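Local coordinates for epimerase family protein SDR39U1 (PDB 4B4O), which probably acts as an NADP-dependent oxidoreductase of the short-chain dehydrogenase/reductase superfamily, holding NADPH in a Rossmann-type fold, at residues G37-W41 with D42-A46; E77-G80 with S81-T85; G196-A199 with G200-H204; Q256-I259 with M260-G264. The protein carries 3 engineered substitutions. One frame throughout, in Å; residues are numbered along the deposited sequence.

The four contacts illustrate how helix ends and turns are built in and near a cofactor site. Contacts 1, 2 and 3 belong to the nucleotide-binding part of the fold, contact 4 to the later DUF1731 region. Contact 2 bonds NADPH directly through R82. Contact 1 borders the same region: its W41 CH2 packs 3.5 Å from T85 CB of contact 2, and the W41 side chain lies about 5 Å from the cofactor. Contact 3 sits across the chain's centre from contact 2, about 23 Å away between centres, yet its L198 side chain comes within about 6 Å of NADPH. Contact 4 approaches contact 2 to about 7 Å at the nearest atoms, its M260 side chain staying about 8 Å from NADPH.

Contact 1: G37-W41 with D42-A46; sequences GRITW and DELAA
E43 folds back over I39 and T40 at the start of helix 41-47, and its side chain shows how a capping box is assembled. CB lies 3.3 Å from T40 OG1. The next carbon, CG, stands anti to the backbone N (chi1 165°), and the chain stays extended, which carries it back toward the preceding strand. CG therefore passes I39 CB at 4.1 Å, and the carboxylate carbon CD comes within 3.8 Å of that same I39 CB. At the tip, OE1 accepts a weak bond of 3.5 Å from T40 N and also lies against I39 CB, while OE2 lies at the fringe of I39 CG2. The E43 side chain crosses those of I39 and T40 at about a right angle.

The reciprocal half of the box is firmer: T40, at the N-cap, uses OG1 to accept E43 N at 3.1 Å. The first regular turn closes as L44 N bonds to T40 O and A45 N to W41 O. Beside it the indole of W41 lies alongside L44, both pointing the same way, with W41 CE3 4.0 Å from L44 CD2. Both side chains press on L89 of helix 72-95, and W41 also meets A59 and V30 near the adenine end of the cofactor site.

Chemically, the contact divides its work: T40 supplies an acceptor for an amide in the first turn, which has no carbonyl of a preceding helical turn to bond, and the E43 carboxylate probably gains a little from lying near the positive end of the helix dipole.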
loop_
_atom_site.group_PDB
_atom_site.type_symbol
_atom_site.label_atom_id
_atom_site.label_comp_id
_atom_site.label_asym_id
_atom_site.label_seq_id
_atom_site.Cartn_x
_atom_site.Cartn_y
_atom_site.Cartn_z
ATOM N N GLY A 37 1.994 22.773 6.323
ATOM C CA GLY A 37 2.805 21.625 5.957
ATOM C C GLY A 37 2.348 20.938 4.686
ATOM O O GLY A 37 2.746 19.793 4.412
ATOM N N ARG A 38 1.531 21.621 3.886
ATOM C CA ARG A 38 0.975 20.999 2.675
ATOM C C ARG A 38 0.548 21.981 1.592
ATOM O O ARG A 38 0.287 23.138 1.864
ATOM C CB ARG A 38 -0.222 20.118 3.044
ATOM C CG ARG A 38 -1.263 20.853 3.868
ATOM C CD ARG A 38 -2.504 20.017 4.061
ATOM N NE ARG A 38 -2.573 19.364 5.366
ATOM C CZ ARG A 38 -3.635 18.658 5.789
ATOM N NH1 ARG A 38 -4.713 18.503 4.996
ATOM N NH2 ARG A 38 -3.615 18.089 7.005
ATOM N N ILE A 39 0.510 21.480 0.361
ATOM C CA ILE A 39 -0.020 22.212 -0.766
ATOM C C ILE A 39 -1.134 21.386 -1.399
ATOM O O ILE A 39 -1.150 20.178 -1.283
ATOM C CB ILE A 39 1.082 22.579 -1.813
ATOM C CG1 ILE A 39 1.656 21.342 -2.528
ATOM C CG2 ILE A 39 2.252 23.312 -1.137
ATOM C CD1 ILE A 39 2.480 21.639 -3.762
ATOM N N THR A 40 -2.060 22.046 -2.076
ATOM C CA THR A 40 -3.166 21.358 -2.737
ATOM C C THR A 40 -2.814 20.919 -4.156
ATOM O O THR A 40 -1.842 21.392 -4.749
ATOM C CB THR A 40 -4.419 22.243 -2.805
ATOM O OG1 THR A 40 -4.127 23.388 -3.594
ATOM C CG2 THR A 40 -4.851 22.690 -1.431
ATOM N N TRP A 41 -3.621 20.017 -4.704
ATOM C CA TRP A 41 -3.461 19.558 -6.098
ATOM C C TRP A 41 -3.630 20.690 -7.061
ATOM O O TRP A 41 -2.860 20.819 -8.015
ATOM C CB TRP A 41 -4.423 18.411 -6.423
ATOM C CG TRP A 41 -4.095 17.199 -5.583
ATOM C CD1 TRP A 41 -4.738 16.768 -4.432
ATOM C CD2 TRP A 41 -2.964 16.277 -5.736
ATOM N NE1 TRP A 41 -4.129 15.664 -3.901
ATOM C CE2 TRP A 41 -3.065 15.317 -4.632
ATOM C CE3 TRP A 41 -1.936 16.139 -6.649
ATOM C CZ2 TRP A 41 -2.170 14.277 -4.485
ATOM C CZ3 TRP A 41 -1.035 15.088 -6.484
ATOM C CH2 TRP A 41 -1.147 14.180 -5.433
ATOM N N ASP A 42 -4.611 21.540 -6.805
ATOM C CA ASP A 42 -4.836 22.708 -7.643
ATOM C C ASP A 42 -3.617 23.615 -7.654
ATOM O O ASP A 42 -3.264 24.180 -8.686
ATOM C CB ASP A 42 -6.070 23.497 -7.174
ATOM C CG ASP A 42 -7.376 22.760 -7.441
ATOM O OD1 ASP A 42 -7.368 21.738 -8.172
ATOM O OD2 ASP A 42 -8.412 23.216 -6.921
ATOM N N GLU A 43 -2.991 23.765 -6.497
ATOM C CA GLU A 43 -1.815 24.609 -6.370
ATOM C C GLU A 43 -0.622 24.003 -7.098
ATOM O O GLU A 43 0.119 24.730 -7.733
ATOM C CB GLU A 43 -1.524 24.886 -4.891
ATOM C CG GLU A 43 -0.141 25.457 -4.514
ATOM C CD GLU A 43 -0.152 25.909 -3.032
ATOM O OE1 GLU A 43 -0.970 25.365 -2.215
ATOM O OE2 GLU A 43 0.617 26.841 -2.665
ATOM N N LEU A 44 -0.457 22.690 -7.027
ATOM C CA LEU A 44 0.616 22.014 -7.751
ATOM C C LEU A 44 0.501 22.186 -9.264
ATOM O O LEU A 44 1.496 22.374 -9.946
ATOM C CB LEU A 44 0.623 20.521 -7.409
ATOM C CG LEU A 44 1.623 19.620 -8.130
ATOM C CD1 LEU A 44 3.031 19.892 -7.632
ATOM C CD2 LEU A 44 1.220 18.185 -7.907
ATOM N N ALA A 45 -0.717 22.099 -9.784
ATOM C CA ALA A 45 -0.944 22.246 -11.215
ATOM C C ALA A 45 -0.712 23.678 -11.652
ATOM O O ALA A 45 -0.290 23.922 -12.774
ATOM C CB ALA A 45 -2.357 21.817 -11.575
ATOM N N ALA A 46 -1.004 24.620 -10.762
ATOM C CA ALA A 46 -0.924 26.046 -11.076
ATOM C C ALA A 46 0.504 26.528 -11.118
ATOM O O ALA A 46 0.930 27.122 -12.094
ATOM C CB ALA A 46 -1.692 26.863 -10.039
#

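Contact 2: E77-G80 with S81-T85; sequences EVLG and SRLET. Engineered in segment 77-80: L79 (natural residue Ile). With NDP (NADPH dihydro-nicotinamide-adenine-dinucleotide phosphate), chain I.
V78 and R82 lie side by side and point the same way along helix 72-95, one of the helices flanking the parallel sheet of this Rossmann-type fold. The R82 chain runs extended from CG to NE, and its guanidinium is turned so that V78 O sits at its edge, only 2° out of the plane. NH1 donates to that carbonyl at 3.1 Å, passing V78 CG1, and also bonds to E61 O. From the same flat group NH2 donates to O2D, a hydroxyl oxygen of the nicotinamide ribose, at 2.9 Å, and NE adds a weak bond to it. One arginine thus ties a helix carbonyl, the backbone of a loop and the cofactor together, and these bonds should fix the rotation of the guanidinium. Replacing R82 by a leucine would probably take from O2D the NH2 bond and the weak NE bond, and from V78 O and E61 O the NH1 that links them.

S81 lies on the neighbouring strip of the helix. Its OG, placed between the backbone N and the carbonyl carbon (chi1 68°), donates to E77 O at 2.8 Å in the carbonyl plane, whereas S81 N reaches that oxygen from above the plane. OG also pairs with E61 N, and S81 CB faces the adenine amino nitrogen N6A at 3.5 Å.

On a different side L79, an engineered residue, crosses L83 at a slant, L79 CG lying 4.0 Å from L83 CD1. One turn beyond S81, T85 OG1 donates to S81 O at 2.8 Å in the carbonyl plane.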
loop_
_atom_site.group_PDB
_atom_site.type_symbol
_atom_site.label_atom_id
_atom_site.label_comp_id
_atom_site.label_asym_id
_atom_site.label_seq_id
_atom_site.Cartn_x
_atom_site.Cartn_y
_atom_site.Cartn_z
ATOM N N GLU A 77 -13.751 6.695 -9.936
ATOM C CA GLU A 77 -13.003 7.421 -8.893
ATOM C C GLU A 77 -11.765 6.634 -8.412
ATOM O O GLU A 77 -10.722 7.227 -8.150
ATOM C CB GLU A 77 -13.910 7.793 -7.685
ATOM C CG GLU A 77 -14.527 9.210 -7.692
ATOM C CD GLU A 77 -15.992 9.257 -7.219
ATOM O OE1 GLU A 77 -16.302 8.632 -6.182
ATOM O OE2 GLU A 77 -16.839 9.917 -7.870
ATOM N N VAL A 78 -11.882 5.315 -8.281
ATOM C CA VAL A 78 -10.750 4.520 -7.812
ATOM C C VAL A 78 -9.613 4.677 -8.810
ATOM O O VAL A 78 -8.472 4.931 -8.432
ATOM C CB VAL A 78 -11.115 3.025 -7.636
ATOM C CG1 VAL A 78 -9.866 2.138 -7.580
ATOM C CG2 VAL A 78 -11.985 2.818 -6.404
ATOM N N LEU A 79 -9.951 4.554 -10.091
ATOM C CA LEU A 79 -8.996 4.648 -11.190
ATOM C C LEU A 79 -8.496 6.072 -11.385
ATOM O O LEU A 79 -7.285 6.325 -11.324
ATOM C CB LEU A 79 -9.647 4.144 -12.479
ATOM C CG LEU A 79 -8.751 3.902 -13.709
ATOM C CD1 LEU A 79 -7.643 2.897 -13.428
ATOM C CD2 LEU A 79 -9.580 3.481 -14.932
ATOM N N GLY A 80 -9.423 7.010 -11.553
ATOM C CA GLY A 80 -9.079 8.401 -11.819
ATOM C C GLY A 80 -8.257 9.054 -10.728
ATOM O O GLY A 80 -7.315 9.775 -11.008
ATOM N N SER A 81 -8.619 8.815 -9.472
ATOM C CA SER A 81 -7.896 9.396 -8.353
ATOM C C SER A 81 -6.417 9.007 -8.360
ATOM O O SER A 81 -5.569 9.801 -7.994
ATOM C CB SER A 81 -8.551 8.999 -7.010
ATOM O OG SER A 81 -8.400 7.617 -6.728
ATOM N N ARG A 82 -6.126 7.772 -8.732
ATOM C CA ARG A 82 -4.755 7.297 -8.760
ATOM C C ARG A 82 -3.986 7.767 -10.008
ATOM O O ARG A 82 -2.858 8.257 -9.887
ATOM C CB ARG A 82 -4.710 5.769 -8.609
ATOM C CG ARG A 82 -5.083 5.320 -7.211
ATOM C CD ARG A 82 -5.451 3.860 -7.077
ATOM N NE ARG A 82 -5.620 3.527 -5.662
ATOM C CZ ARG A 82 -6.745 3.655 -4.969
ATOM N NH1 ARG A 82 -7.871 4.123 -5.530
ATOM N NH2 ARG A 82 -6.753 3.319 -3.686
ATOM N N LEU A 83 -4.572 7.637 -11.190
ATOM C CA LEU A 83 -3.886 8.061 -12.414
ATOM C C LEU A 83 -3.666 9.587 -12.464
ATOM O O LEU A 83 -2.591 10.055 -12.822
ATOM C CB LEU A 83 -4.655 7.613 -13.666
ATOM C CG LEU A 83 -5.093 6.166 -13.915
ATOM C CD1 LEU A 83 -5.712 6.026 -15.305
ATOM C CD2 LEU A 83 -3.925 5.202 -13.743
ATOM N N GLU A 84 -4.687 10.362 -12.105
ATOM C CA GLU A 84 -4.602 11.820 -12.237
ATOM C C GLU A 84 -3.580 12.383 -11.279
ATOM O O GLU A 84 -2.709 13.122 -11.703
ATOM C CB GLU A 84 -5.960 12.501 -12.058
ATOM C CG GLU A 84 -6.907 12.197 -13.197
ATOM C CD GLU A 84 -8.336 12.682 -12.960
ATOM O OE1 GLU A 84 -8.535 13.713 -12.245
ATOM O OE2 GLU A 84 -9.269 12.077 -13.564
ATOM N N THR A 85 -3.665 12.035 -10.001
ATOM C CA THR A 85 -2.676 12.527 -9.026
ATOM C C THR A 85 -1.262 12.082 -9.395
ATOM O O THR A 85 -0.334 12.882 -9.378
ATOM C CB THR A 85 -2.974 12.097 -7.576
ATOM O OG1 THR A 85 -2.940 10.670 -7.477
ATOM C CG2 THR A 85 -4.314 12.656 -7.121
HETATM P PA NDP I . -5.697 6.189 2.738
HETATM O O1A NDP I . -7.137 6.075 2.182
HETATM O O2A NDP I . -5.451 6.240 4.261
HETATM O O5B NDP I . -4.946 7.548 2.235
HETATM C C5B NDP I . -5.311 8.031 0.946
HETATM C C4B NDP I . -5.065 9.518 0.916
HETATM O O4B NDP I . -5.225 9.938 -0.437
HETATM C C3B NDP I . -6.073 10.279 1.784
HETATM O O3B NDP I . -5.513 10.747 3.044
HETATM C C2B NDP I . -6.483 11.464 0.922
HETATM O O2B NDP I . -5.727 12.627 1.223
HETATM C C1B NDP I . -6.096 11.059 -0.467
HETATM N N9A NDP I . -7.339 10.673 -1.140
HETATM C C8A NDP I . -8.395 9.902 -0.722
HETATM N N7A NDP I . -9.371 9.889 -1.726
HETATM C C5A NDP I . -8.912 10.657 -2.750
HETATM C C6A NDP I . -9.370 11.074 -4.079
HETATM N N6A NDP I . -10.546 10.648 -4.586
HETATM N N1A NDP I . -8.581 11.888 -4.812
HETATM C C2A NDP I . -7.391 12.324 -4.307
HETATM N N3A NDP I . -6.886 11.966 -3.109
HETATM C C4A NDP I . -7.587 11.157 -2.347
HETATM O O3 NDP I . -4.965 4.944 2.008
HETATM P PN NDP I . -3.640 4.223 2.575
HETATM O O1N NDP I . -2.800 5.253 3.315
HETATM O O2N NDP I . -4.030 2.981 3.319
HETATM O O5D NDP I . -2.893 3.752 1.185
HETATM C C5D NDP I . -2.428 4.834 0.346
HETATM C C4D NDP I . -2.179 4.378 -1.077
HETATM O O4D NDP I . -1.569 3.098 -0.960
HETATM C C3D NDP I . -3.451 4.164 -1.922
HETATM O O3D NDP I . -3.230 4.606 -3.299
HETATM C C2D NDP I . -3.719 2.659 -1.812
HETATM O O2D NDP I . -4.258 1.988 -2.957
HETATM C C1D NDP I . -2.325 2.110 -1.664
HETATM N N1N NDP I . -2.275 0.803 -0.984
HETATM C C2N NDP I . -2.766 0.638 0.252
HETATM C C3N NDP I . -2.713 -0.588 0.876
HETATM C C7N NDP I . -3.258 -0.713 2.251
HETATM O O7N NDP I . -3.440 0.320 2.892
HETATM N N7N NDP I . -3.535 -1.905 2.771
HETATM C C4N NDP I . -2.062 -1.761 0.227
HETATM C C5N NDP I . -1.550 -1.470 -1.106
HETATM C C6N NDP I . -1.674 -0.204 -1.648
HETATM P P2B NDP I . -6.498 14.091 1.313
HETATM O O1X NDP I . -6.743 14.524 -0.117
HETATM O O2X NDP I . -7.818 13.873 2.112
HETATM O O3X NDP I . -5.348 14.852 2.018
#

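Contact 3: G196-A199 with G200-H204; sequences GDLA and GILTH
A199 O is gripped twice by T203, whose amide N and hydroxyl OG1 reach it from opposite faces of the carbonyl plane. Both residues belong to helix 195-207, which packs on the parallel sheet of the Rossmann-type fold, and the double hold is a common use of threonine inside a helix. T203 OG1 donates to A199 O at 2.8 Å, and T203 N to A199 O at 3.0 Å. OG1 can bend back because it stands beside the backbone N (chi1 -63°), while CG2 lies anti to that N; the T203 side chain also touches L16 and L19 of helix 11-22. Putting a valine at T203 would probably cost A199 O the hydroxyl bond, keeping the T203 amide.

A quarter-turn round the helix, L198 and L202 meet at a slant, with L198 CG 4.1 Å from L202 CD1. Their backbones are joined by a nearly straight bond from L202 N to L198 O (N-H...O angle 172°). Both leucines press on V155 of strand 151-161; L198 also meets V160, an NADP-binding residue, so this strip lies on the sheet, with L198 close to the cofactor site.

D197 and I201 lie on another face. The D197 carboxylate is taken up by a later part of the chain: OD1 bonds to Y277 OH and S280 N, OD2 to F281 N. I201 leans on the same loop at Y277 and Y279. Its backbone N donates to D197 O at 2.9 Å, and its CG1 lies beside that carbonyl oxygen at 3.2 Å.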
loop_
_atom_site.group_PDB
_atom_site.type_symbol
_atom_site.label_atom_id
_atom_site.label_comp_id
_atom_site.label_asym_id
_atom_site.label_seq_id
_atom_site.Cartn_x
_atom_site.Cartn_y
_atom_site.Cartn_z
ATOM N N GLY A 196 5.034 -0.237 9.826
ATOM C CA GLY A 196 6.387 0.243 10.074
ATOM C C GLY A 196 7.365 -0.189 9.006
ATOM O O GLY A 196 8.301 0.539 8.696
ATOM N N ASP A 197 7.149 -1.372 8.450
ATOM C CA ASP A 197 8.043 -1.907 7.425
ATOM C C ASP A 197 7.737 -1.359 6.036
ATOM O O ASP A 197 8.648 -1.213 5.224
ATOM C CB ASP A 197 8.023 -3.436 7.429
ATOM C CG ASP A 197 8.901 -4.025 8.513
ATOM O OD1 ASP A 197 10.020 -3.507 8.720
ATOM O OD2 ASP A 197 8.468 -5.018 9.155
ATOM N N LEU A 198 6.481 -1.034 5.743
ATOM C CA LEU A 198 6.201 -0.329 4.489
ATOM C C LEU A 198 6.819 1.059 4.544
ATOM O O LEU A 198 7.465 1.483 3.611
ATOM C CB LEU A 198 4.695 -0.245 4.172
ATOM C CG LEU A 198 4.403 0.402 2.807
ATOM C CD1 LEU A 198 5.113 -0.349 1.705
ATOM C CD2 LEU A 198 2.913 0.416 2.537
ATOM N N ALA A 199 6.611 1.736 5.663
ATOM C CA ALA A 199 7.203 3.029 5.915
ATOM C C ALA A 199 8.730 2.977 5.776
ATOM O O ALA A 199 9.357 3.877 5.200
ATOM C CB ALA A 199 6.795 3.494 7.310
ATOM N N GLY A 200 9.314 1.899 6.302
ATOM C CA GLY A 200 10.760 1.662 6.230
ATOM C C GLY A 200 11.303 1.417 4.819
ATOM O O GLY A 200 12.325 1.986 4.435
ATOM N N ILE A 201 10.596 0.588 4.051
ATOM C CA ILE A 201 10.967 0.321 2.672
ATOM C C ILE A 201 10.918 1.603 1.859
ATOM O O ILE A 201 11.842 1.919 1.137
ATOM C CB ILE A 201 10.043 -0.723 2.032
ATOM C CG1 ILE A 201 10.314 -2.110 2.632
ATOM C CG2 ILE A 201 10.236 -0.743 0.530
ATOM C CD1 ILE A 201 9.171 -3.077 2.378
ATOM N N LEU A 202 9.836 2.342 1.992
ATOM C CA LEU A 202 9.676 3.594 1.280
ATOM C C LEU A 202 10.807 4.562 1.621
ATOM O O LEU A 202 11.375 5.200 0.748
ATOM C CB LEU A 202 8.322 4.225 1.616
ATOM C CG LEU A 202 7.086 3.522 1.075
ATOM C CD1 LEU A 202 5.850 4.107 1.741
ATOM C CD2 LEU A 202 7.059 3.603 -0.432
ATOM N N THR A 203 11.122 4.669 2.903
ATOM C CA THR A 203 12.208 5.521 3.354
ATOM C C THR A 203 13.548 5.070 2.797
ATOM O O THR A 203 14.378 5.887 2.425
ATOM C CB THR A 203 12.252 5.555 4.878
ATOM O OG1 THR A 203 11.033 6.131 5.348
ATOM C CG2 THR A 203 13.412 6.406 5.382
ATOM N N HIS A 204 13.771 3.771 2.782
ATOM C CA HIS A 204 14.989 3.244 2.241
ATOM C C HIS A 204 15.081 3.557 0.763
ATOM O O HIS A 204 16.170 3.853 0.253
ATOM C CB HIS A 204 15.049 1.746 2.517
ATOM C CG HIS A 204 16.379 1.130 2.220
ATOM N ND1 HIS A 204 17.489 1.526 2.817
ATOM C CD2 HIS A 204 16.740 0.109 1.351
ATOM C CE1 HIS A 204 18.520 0.806 2.362
ATOM N NE2 HIS A 204 18.053 -0.069 1.468
#

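Contact 4: Q256-I259 with M260-G264; sequences QRAI and MLLEG
The peptide carbonyl of A258 receives two amides from different directions: L261 N lies well above its plane, 61° out of it, while L262 N comes nearly in line with the C=O bond. This is the kinked C-terminal end of helix 255-262 in the DUF1731 region. L262 N sits 2.7 Å from A258 O in a regular four-residue turn, and L261 N closes a tighter three-residue one at 2.9 Å. M260 N likewise bonds R257 O from above the carbonyl plane, 48° out. The helix kinks here, where the N atoms of M260 and L261 bond three residues back and not to the turn before.

M260, modelled as selenomethionine, bends at its third torsion (chi3 -61°), turning CE back toward the R257 side chain, though the exact placing of CE is doubtful. The R257 guanidinium heads elsewhere: NH1 bonds to I63 O and N65 O, and NH2 to R68 O, in the loop after strand 54-57, which begins with the NADP-binding L58 and A59. NE ties back to F253 O of helix 246-253. Both R257 and M260 touch F132 of helix 131-143.

Farther on, L262 CD1 rests 4.0 Å from A258 CB. E263, first to leave helical angles, slants across I259, its OE2 3.7 Å from I259 CG1.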
loop_
_atom_site.group_PDB
_atom_site.type_symbol
_atom_site.label_atom_id
_atom_site.label_comp_id
_atom_site.label_asym_id
_atom_site.label_seq_id
_atom_site.Cartn_x
_atom_site.Cartn_y
_atom_site.Cartn_z
ATOM N N GLN A 256 -16.007 -8.260 -7.541
ATOM C CA GLN A 256 -14.689 -7.774 -7.982
ATOM C C GLN A 256 -13.763 -7.446 -6.808
ATOM O O GLN A 256 -12.601 -7.810 -6.829
ATOM C CB GLN A 256 -14.862 -6.555 -8.897
ATOM C CG GLN A 256 -14.213 -6.717 -10.269
ATOM N N ARG A 257 -14.262 -6.744 -5.800
ATOM C CA ARG A 257 -13.450 -6.463 -4.605
ATOM C C ARG A 257 -13.248 -7.699 -3.743
ATOM O O ARG A 257 -12.214 -7.841 -3.089
ATOM C CB ARG A 257 -14.091 -5.393 -3.727
ATOM C CG ARG A 257 -13.810 -3.983 -4.175
ATOM C CD ARG A 257 -14.222 -3.002 -3.107
ATOM N NE ARG A 257 -15.672 -2.950 -2.966
ATOM C CZ ARG A 257 -16.321 -2.060 -2.222
ATOM N NH1 ARG A 257 -15.661 -1.153 -1.500
ATOM N NH2 ARG A 257 -17.647 -2.059 -2.216
ATOM N N ALA A 258 -14.258 -8.568 -3.722
ATOM C CA ALA A 258 -14.206 -9.786 -2.933
ATOM C C ALA A 258 -12.930 -10.590 -3.251
ATOM O O ALA A 258 -12.420 -11.308 -2.382
ATOM C CB ALA A 258 -15.453 -10.623 -3.170
ATOM N N ILE A 259 -12.430 -10.459 -4.486
ATOM C CA ILE A 259 -11.199 -11.119 -4.936
ATOM C C ILE A 259 -10.058 -10.795 -3.983
ATOM O O ILE A 259 -9.255 -11.659 -3.639
ATOM C CB ILE A 259 -10.834 -10.693 -6.383
ATOM C CG1 ILE A 259 -11.620 -11.539 -7.406
ATOM C CG2 ILE A 259 -9.360 -10.824 -6.665
ATOM C CD1 ILE A 259 -11.674 -11.004 -8.855
HETATM N N MSE A 260 -10.010 -9.549 -3.534
HETATM C CA MSE A 260 -8.942 -9.098 -2.647
HETATM C C MSE A 260 -9.035 -9.724 -1.291
HETATM O O MSE A 260 -8.039 -9.733 -0.562
HETATM C CB MSE A 260 -9.010 -7.581 -2.467
HETATM C CG MSE A 260 -8.455 -6.884 -3.706
HETATM SE SE MSE A 260 -8.786 -4.957 -3.575
HETATM C CE MSE A 260 -10.693 -5.373 -3.516
ATOM N N LEU A 261 -10.208 -10.242 -0.931
ATOM C CA LEU A 261 -10.431 -10.830 0.396
ATOM C C LEU A 261 -10.440 -12.370 0.374
ATOM O O LEU A 261 -9.880 -13.008 1.268
ATOM C CB LEU A 261 -11.748 -10.300 1.009
ATOM C CG LEU A 261 -11.817 -8.895 1.635
ATOM C CD1 LEU A 261 -11.474 -7.877 0.560
ATOM C CD2 LEU A 261 -13.182 -8.548 2.215
ATOM N N LEU A 262 -11.088 -12.952 -0.633
ATOM C CA LEU A 262 -11.287 -14.406 -0.721
ATOM C C LEU A 262 -10.157 -15.147 -1.416
ATOM O O LEU A 262 -10.022 -16.352 -1.262
ATOM C CB LEU A 262 -12.588 -14.718 -1.466
ATOM C CG LEU A 262 -13.897 -14.205 -0.862
ATOM C CD1 LEU A 262 -15.028 -14.399 -1.851
ATOM C CD2 LEU A 262 -14.200 -14.899 0.450
ATOM N N GLU A 263 -9.336 -14.421 -2.166
ATOM C CA GLU A 263 -8.230 -15.028 -2.886
ATOM C C GLU A 263 -6.931 -14.324 -2.552
ATOM O O GLU A 263 -6.921 -13.326 -1.832
ATOM C CB GLU A 263 -8.491 -14.978 -4.391
ATOM C CG GLU A 263 -9.840 -15.540 -4.820
ATOM C CD GLU A 263 -9.987 -15.624 -6.326
ATOM O OE1 GLU A 263 -9.071 -16.158 -6.975
ATOM O OE2 GLU A 263 -11.015 -15.150 -6.857
ATOM N N GLY A 264 -5.833 -14.852 -3.074
ATOM C CA GLY A 264 -4.512 -14.347 -2.745
ATOM C C GLY A 264 -3.358 -14.788 -3.623
ATOM O O GLY A 264 -3.461 -15.725 -4.396
#